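Local coordinates for HTH-type transcriptional regulator PrpR (Mycobacterium tuberculosis, PDB 6D2S), which regulates transcription of the enzymes that break down short-chain fatty acids through the glyoxylate and methylcitrate cycles, at residues R179-A191 with K259-H271. Numbering follows the deposited sequence.
Sequences RGIPFIFVRTDKA and KNFAVGLGCDLAH
Leu265 meets the ring of Phe183 face-on where the contact is tightly packed. Leu265 CD1 sits almost exactly over the centre of one face, 4.1 Å from the ring centroid and only 3° off the normal, while Ile181 CG2 is on the opposite face, shifted toward the rim. That same methyl reaches Cys267, with Ile181 CG2 3.5 Å from Cys267 CB, and the cysteine sulfur approaches the phenyl ring obliquely. Farther along the same face, Phe185 has its CG anti to the backbone N (chi1 173°), which swings the ring along the strand until CE2 comes 3.6 Å from Val263 CG1. Helix 163-170 covers this row through Cys167 and Leu170. Strands 183-189 and 261-268, first and last in chain order of the sheet's five strands, lie next to each other and antiparallel inside it, with 194-198 and 239-247 flanking the pair, within the C-terminal, GAF-clan part of the regulator. Their hydrogen-bonded pairs are Ile184 with Gly266, Val186 with Gly264 and Thr188 with Ala262; the bond from Ile184 N to Gly266 O measures 2.8 Å. Gly264 and Gly266 have no side chains on the other face, where Ile184 and Val186 both touch Trp242 of strand 239-247, on the far side of 261-268.

Toward the 189/261 end the contact becomes more polar and more open to solvent, with Lys190 and Lys259 both exposed. Arg187 bends at chi3 (53°) and runs alongside Phe261, its guanidinium nearly perpendicular to the ring, with NH1 3.6 Å from Phe261 CE1. Asp189 OD2 makes only a weak salt bridge to Lys259 NZ, at 3.4 Å, and also accepts from Asn193 ND2. Here a water accepts from Lys190 N and donates to Asn260 O, joining backbones that no longer bond directly.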
loop_
_atom_site.group_PDB
_atom_site.type_symbol
_atom_site.label_atom_id
_atom_site.label_comp_id
_atom_site.label_asym_id
_atom_site.label_seq_id
_atom_site.Cartn_x
_atom_site.Cartn_y
_atom_site.Cartn_z
ATOM N N ARG A 179 -9.800 11.043 9.081
ATOM C CA ARG A 179 -10.028 10.193 7.923
ATOM C C ARG A 179 -9.749 10.939 6.619
ATOM O O ARG A 179 -9.963 12.152 6.511
ATOM C CB ARG A 179 -11.477 9.680 7.921
ATOM C CG ARG A 179 -11.782 8.791 9.122
ATOM C CD ARG A 179 -13.204 8.271 9.117
ATOM N NE ARG A 179 -13.380 7.209 8.134
ATOM C CZ ARG A 179 -14.122 7.313 7.036
ATOM N NH1 ARG A 179 -14.776 8.437 6.776
ATOM N NH2 ARG A 179 -14.218 6.285 6.205
ATOM N N GLY A 180 -9.246 10.195 5.629
ATOM C CA GLY A 180 -9.244 10.643 4.251
ATOM C C GLY A 180 -10.539 10.249 3.554
ATOM O O GLY A 180 -11.465 9.703 4.156
ATOM N N ILE A 181 -10.604 10.548 2.260
ATOM C CA ILE A 181 -11.754 10.070 1.475
ATOM C C ILE A 181 -11.861 8.557 1.615
ATOM O O ILE A 181 -10.843 7.851 1.477
ATOM C CB ILE A 181 -11.597 10.456 -0.001
ATOM C CG1 ILE A 181 -11.655 11.973 -0.166
ATOM C CG2 ILE A 181 -12.649 9.723 -0.845
ATOM C CD1 ILE A 181 -11.260 12.460 -1.578
ATOM N N PRO A 182 -13.044 7.994 1.879
ATOM C CA PRO A 182 -13.169 6.528 1.928
ATOM C C PRO A 182 -13.156 5.948 0.519
ATOM O O PRO A 182 -14.007 6.287 -0.307
ATOM C CB PRO A 182 -14.527 6.304 2.615
ATOM C CG PRO A 182 -15.040 7.647 2.988
ATOM C CD PRO A 182 -14.290 8.684 2.243
ATOM N N PHE A 183 -12.183 5.083 0.239
ATOM C CA PHE A 183 -12.023 4.494 -1.086
ATOM C C PHE A 183 -12.302 2.997 -1.065
ATOM O O PHE A 183 -12.071 2.320 -0.061
ATOM C CB PHE A 183 -10.605 4.689 -1.635
ATOM C CG PHE A 183 -10.274 6.101 -2.040
ATOM C CD1 PHE A 183 -10.832 6.662 -3.183
ATOM C CD2 PHE A 183 -9.356 6.848 -1.299
ATOM C CE1 PHE A 183 -10.501 7.949 -3.568
ATOM C CE2 PHE A 183 -9.012 8.134 -1.682
ATOM C CZ PHE A 183 -9.588 8.688 -2.816
ATOM N N ILE A 184 -12.805 2.489 -2.199
ATOM C CA ILE A 184 -12.691 1.077 -2.553
ATOM C C ILE A 184 -11.416 0.909 -3.361
ATOM O O ILE A 184 -11.215 1.609 -4.362
ATOM C CB ILE A 184 -13.903 0.607 -3.377
ATOM C CG1 ILE A 184 -15.210 0.777 -2.603
ATOM C CG2 ILE A 184 -13.691 -0.834 -3.854
ATOM C CD1 ILE A 184 -16.434 0.653 -3.488
ATOM N N PHE A 185 -10.556 -0.013 -2.941
ATOM C CA PHE A 185 -9.320 -0.306 -3.660
ATOM C C PHE A 185 -9.502 -1.583 -4.474
ATOM O O PHE A 185 -9.954 -2.601 -3.943
ATOM C CB PHE A 185 -8.157 -0.441 -2.675
ATOM C CG PHE A 185 -6.867 -0.910 -3.289
ATOM C CD1 PHE A 185 -6.596 -2.267 -3.425
ATOM C CD2 PHE A 185 -5.910 -0.001 -3.700
ATOM C CE1 PHE A 185 -5.399 -2.702 -3.979
ATOM C CE2 PHE A 185 -4.703 -0.430 -4.245
ATOM C CZ PHE A 185 -4.449 -1.778 -4.388
ATOM N N VAL A 186 -9.173 -1.526 -5.764
ATOM C CA VAL A 186 -9.321 -2.672 -6.654
ATOM C C VAL A 186 -8.022 -2.876 -7.416
ATOM O O VAL A 186 -7.489 -1.936 -8.017
ATOM C CB VAL A 186 -10.493 -2.496 -7.643
ATOM C CG1 VAL A 186 -10.514 -3.658 -8.646
ATOM C CG2 VAL A 186 -11.809 -2.420 -6.897
ATOM N N ARG A 187 -7.517 -4.101 -7.391
ATOM C CA ARG A 187 -6.376 -4.503 -8.196
ATOM C C ARG A 187 -6.763 -5.726 -9.013
ATOM O O ARG A 187 -7.427 -6.634 -8.506
ATOM C CB ARG A 187 -5.162 -4.817 -7.323
ATOM C CG ARG A 187 -3.955 -5.262 -8.122
ATOM C CD ARG A 187 -2.781 -5.578 -7.225
ATOM N NE ARG A 187 -3.125 -6.530 -6.174
ATOM C CZ ARG A 187 -3.347 -7.824 -6.384
ATOM N NH1 ARG A 187 -3.274 -8.319 -7.612
ATOM N NH2 ARG A 187 -3.645 -8.621 -5.368
ATOM N N THR A 188 -6.351 -5.746 -10.278
ATOM C CA THR A 188 -6.663 -6.861 -11.157
ATOM C C THR A 188 -5.492 -7.100 -12.095
ATOM O O THR A 188 -4.749 -6.174 -12.427
ATOM C CB THR A 188 -7.937 -6.596 -11.975
ATOM O OG1 THR A 188 -8.211 -7.719 -12.819
ATOM C CG2 THR A 188 -7.765 -5.364 -12.845
ATOM N N ASP A 189 -5.337 -8.348 -12.526
ATOM C CA ASP A 189 -4.415 -8.668 -13.599
ATOM C C ASP A 189 -5.195 -8.771 -14.907
ATOM O O ASP A 189 -6.416 -8.595 -14.949
ATOM C CB ASP A 189 -3.630 -9.947 -13.285
ATOM C CG ASP A 189 -4.516 -11.180 -13.174
ATOM O OD1 ASP A 189 -5.675 -11.145 -13.638
ATOM O OD2 ASP A 189 -4.042 -12.194 -12.616
ATOM N N LYS A 190 -4.476 -9.052 -15.997
ATOM C CA LYS A 190 -5.129 -9.111 -17.298
ATOM C C LYS A 190 -6.176 -10.216 -17.370
ATOM O O LYS A 190 -7.111 -10.113 -18.172
ATOM C CB LYS A 190 -4.085 -9.291 -18.405
ATOM C CG LYS A 190 -3.253 -8.040 -18.658
ATOM C CD LYS A 190 -2.297 -8.193 -19.833
ATOM C CE LYS A 190 -1.152 -9.143 -19.508
ATOM N NZ LYS A 190 0.049 -8.885 -20.354
ATOM N N ALA A 191 -6.058 -11.251 -16.540
ATOM C CA ALA A 191 -6.961 -12.395 -16.572
ATOM C C ALA A 191 -8.150 -12.252 -15.627
ATOM O O ALA A 191 -8.860 -13.237 -15.397
ATOM C CB ALA A 191 -6.193 -13.678 -16.243
ATOM N N LYS A 259 4.256 -9.672 -13.841
ATOM C CA LYS A 259 3.163 -9.501 -14.789
ATOM C C LYS A 259 2.552 -8.122 -14.592
ATOM O O LYS A 259 2.910 -7.388 -13.670
ATOM C CB LYS A 259 2.114 -10.611 -14.650
ATOM C CG LYS A 259 1.567 -10.816 -13.252
ATOM C CD LYS A 259 0.674 -12.048 -13.219
ATOM C CE LYS A 259 -0.072 -12.175 -11.904
ATOM N NZ LYS A 259 -0.913 -13.403 -11.885
ATOM N N ASN A 260 1.630 -7.773 -15.487
ATOM C CA ASN A 260 1.054 -6.436 -15.509
ATOM C C ASN A 260 -0.256 -6.395 -14.737
ATOM O O ASN A 260 -1.100 -7.288 -14.862
ATOM C CB ASN A 260 0.832 -5.966 -16.948
ATOM C CG ASN A 260 2.124 -5.546 -17.628
ATOM O OD1 ASN A 260 2.603 -6.220 -18.538
ATOM N ND2 ASN A 260 2.690 -4.426 -17.190
ATOM N N PHE A 261 -0.415 -5.353 -13.931
ATOM C CA PHE A 261 -1.611 -5.152 -13.134
ATOM C C PHE A 261 -2.250 -3.818 -13.487
ATOM O O PHE A 261 -1.599 -2.900 -13.997
ATOM C CB PHE A 261 -1.296 -5.180 -11.626
ATOM C CG PHE A 261 -0.694 -6.478 -11.153
ATOM C CD1 PHE A 261 -1.504 -7.517 -10.716
ATOM C CD2 PHE A 261 0.680 -6.658 -11.142
ATOM C CE1 PHE A 261 -0.952 -8.712 -10.278
ATOM C CE2 PHE A 261 1.238 -7.851 -10.704
ATOM C CZ PHE A 261 0.420 -8.878 -10.273
ATOM N N ALA A 262 -3.543 -3.726 -13.207
ATOM C CA ALA A 262 -4.249 -2.458 -13.159
ATOM C C ALA A 262 -4.739 -2.262 -11.736
ATOM O O ALA A 262 -5.175 -3.216 -11.084
ATOM C CB ALA A 262 -5.423 -2.419 -14.135
ATOM N N VAL A 263 -4.674 -1.024 -11.263
ATOM C CA VAL A 263 -5.076 -0.686 -9.906
ATOM C C VAL A 263 -5.970 0.542 -9.962
ATOM O O VAL A 263 -5.752 1.443 -10.777
ATOM C CB VAL A 263 -3.845 -0.449 -9.008
ATOM C CG1 VAL A 263 -4.236 0.282 -7.736
ATOM C CG2 VAL A 263 -3.183 -1.782 -8.691
ATOM N N GLY A 264 -6.991 0.566 -9.116
ATOM C CA GLY A 264 -7.930 1.667 -9.134
ATOM C C GLY A 264 -8.471 1.969 -7.757
ATOM O O GLY A 264 -8.417 1.141 -6.840
ATOM N N LEU A 265 -8.990 3.185 -7.631
ATOM C CA LEU A 265 -9.695 3.651 -6.451
ATOM C C LEU A 265 -11.063 4.158 -6.870
ATOM O O LEU A 265 -11.189 4.856 -7.881
ATOM C CB LEU A 265 -8.941 4.787 -5.753
ATOM C CG LEU A 265 -7.603 4.429 -5.123
ATOM C CD1 LEU A 265 -6.930 5.706 -4.637
ATOM C CD2 LEU A 265 -7.832 3.452 -3.971
ATOM N N GLY A 266 -12.069 3.838 -6.078
ATOM C CA GLY A 266 -13.398 4.396 -6.275
ATOM C C GLY A 266 -13.906 5.005 -4.988
ATOM O O GLY A 266 -13.746 4.431 -3.911
ATOM N N CYS A 267 -14.510 6.183 -5.104
ATOM C CA CYS A 267 -15.119 6.830 -3.948
ATOM C C CYS A 267 -16.526 7.277 -4.300
ATOM O O CYS A 267 -16.863 7.480 -5.470
ATOM C CB CYS A 267 -14.304 8.035 -3.444
ATOM S SG CYS A 267 -14.187 9.455 -4.570
ATOM N N ASP A 268 -17.349 7.423 -3.265
ATOM C CA ASP A 268 -18.710 7.894 -3.486
ATOM C C ASP A 268 -18.675 9.179 -4.292
ATOM O O ASP A 268 -17.846 10.064 -4.058
ATOM C CB ASP A 268 -19.430 8.143 -2.162
ATOM C CG ASP A 268 -20.947 8.216 -2.324
ATOM O OD1 ASP A 268 -21.629 7.205 -2.047
ATOM O OD2 ASP A 268 -21.455 9.282 -2.732
ATOM N N LEU A 269 -19.588 9.291 -5.249
ATOM C CA LEU A 269 -19.630 10.515 -6.026
ATOM C C LEU A 269 -19.707 11.742 -5.128
ATOM O O LEU A 269 -19.197 12.805 -5.489
ATOM C CB LEU A 269 -20.809 10.463 -7.005
ATOM C CG LEU A 269 -20.726 11.420 -8.179
ATOM C CD1 LEU A 269 -19.440 11.234 -8.952
ATOM C CD2 LEU A 269 -21.957 11.245 -9.077
ATOM N N ALA A 270 -20.299 11.611 -3.932
ATOM C CA ALA A 270 -20.423 12.733 -3.006
ATOM C C ALA A 270 -19.100 13.166 -2.374
ATOM O O ALA A 270 -19.060 14.225 -1.738
ATOM C CB ALA A 270 -21.420 12.389 -1.897
ATOM N N HIS A 271 -18.029 12.384 -2.511
ATOM C CA HIS A 271 -16.707 12.815 -2.080
ATOM C C HIS A 271 -15.837 13.302 -3.228
ATOM O O HIS A 271 -14.755 13.848 -2.975
ATOM C CB HIS A 271 -15.962 11.674 -1.371
ATOM C CG HIS A 271 -16.597 11.245 -0.087
ATOM N ND1 HIS A 271 -16.557 12.016 1.055
ATOM C CD2 HIS A 271 -17.284 10.125 0.238
ATOM C CE1 HIS A 271 -17.195 11.390 2.028
ATOM N NE2 HIS A 271 -17.647 10.241 1.558
HETATM O O HOH W 1 -16.504 7.052 -0.751
HETATM O O HOH W 2 -1.486 -9.578 -15.856
#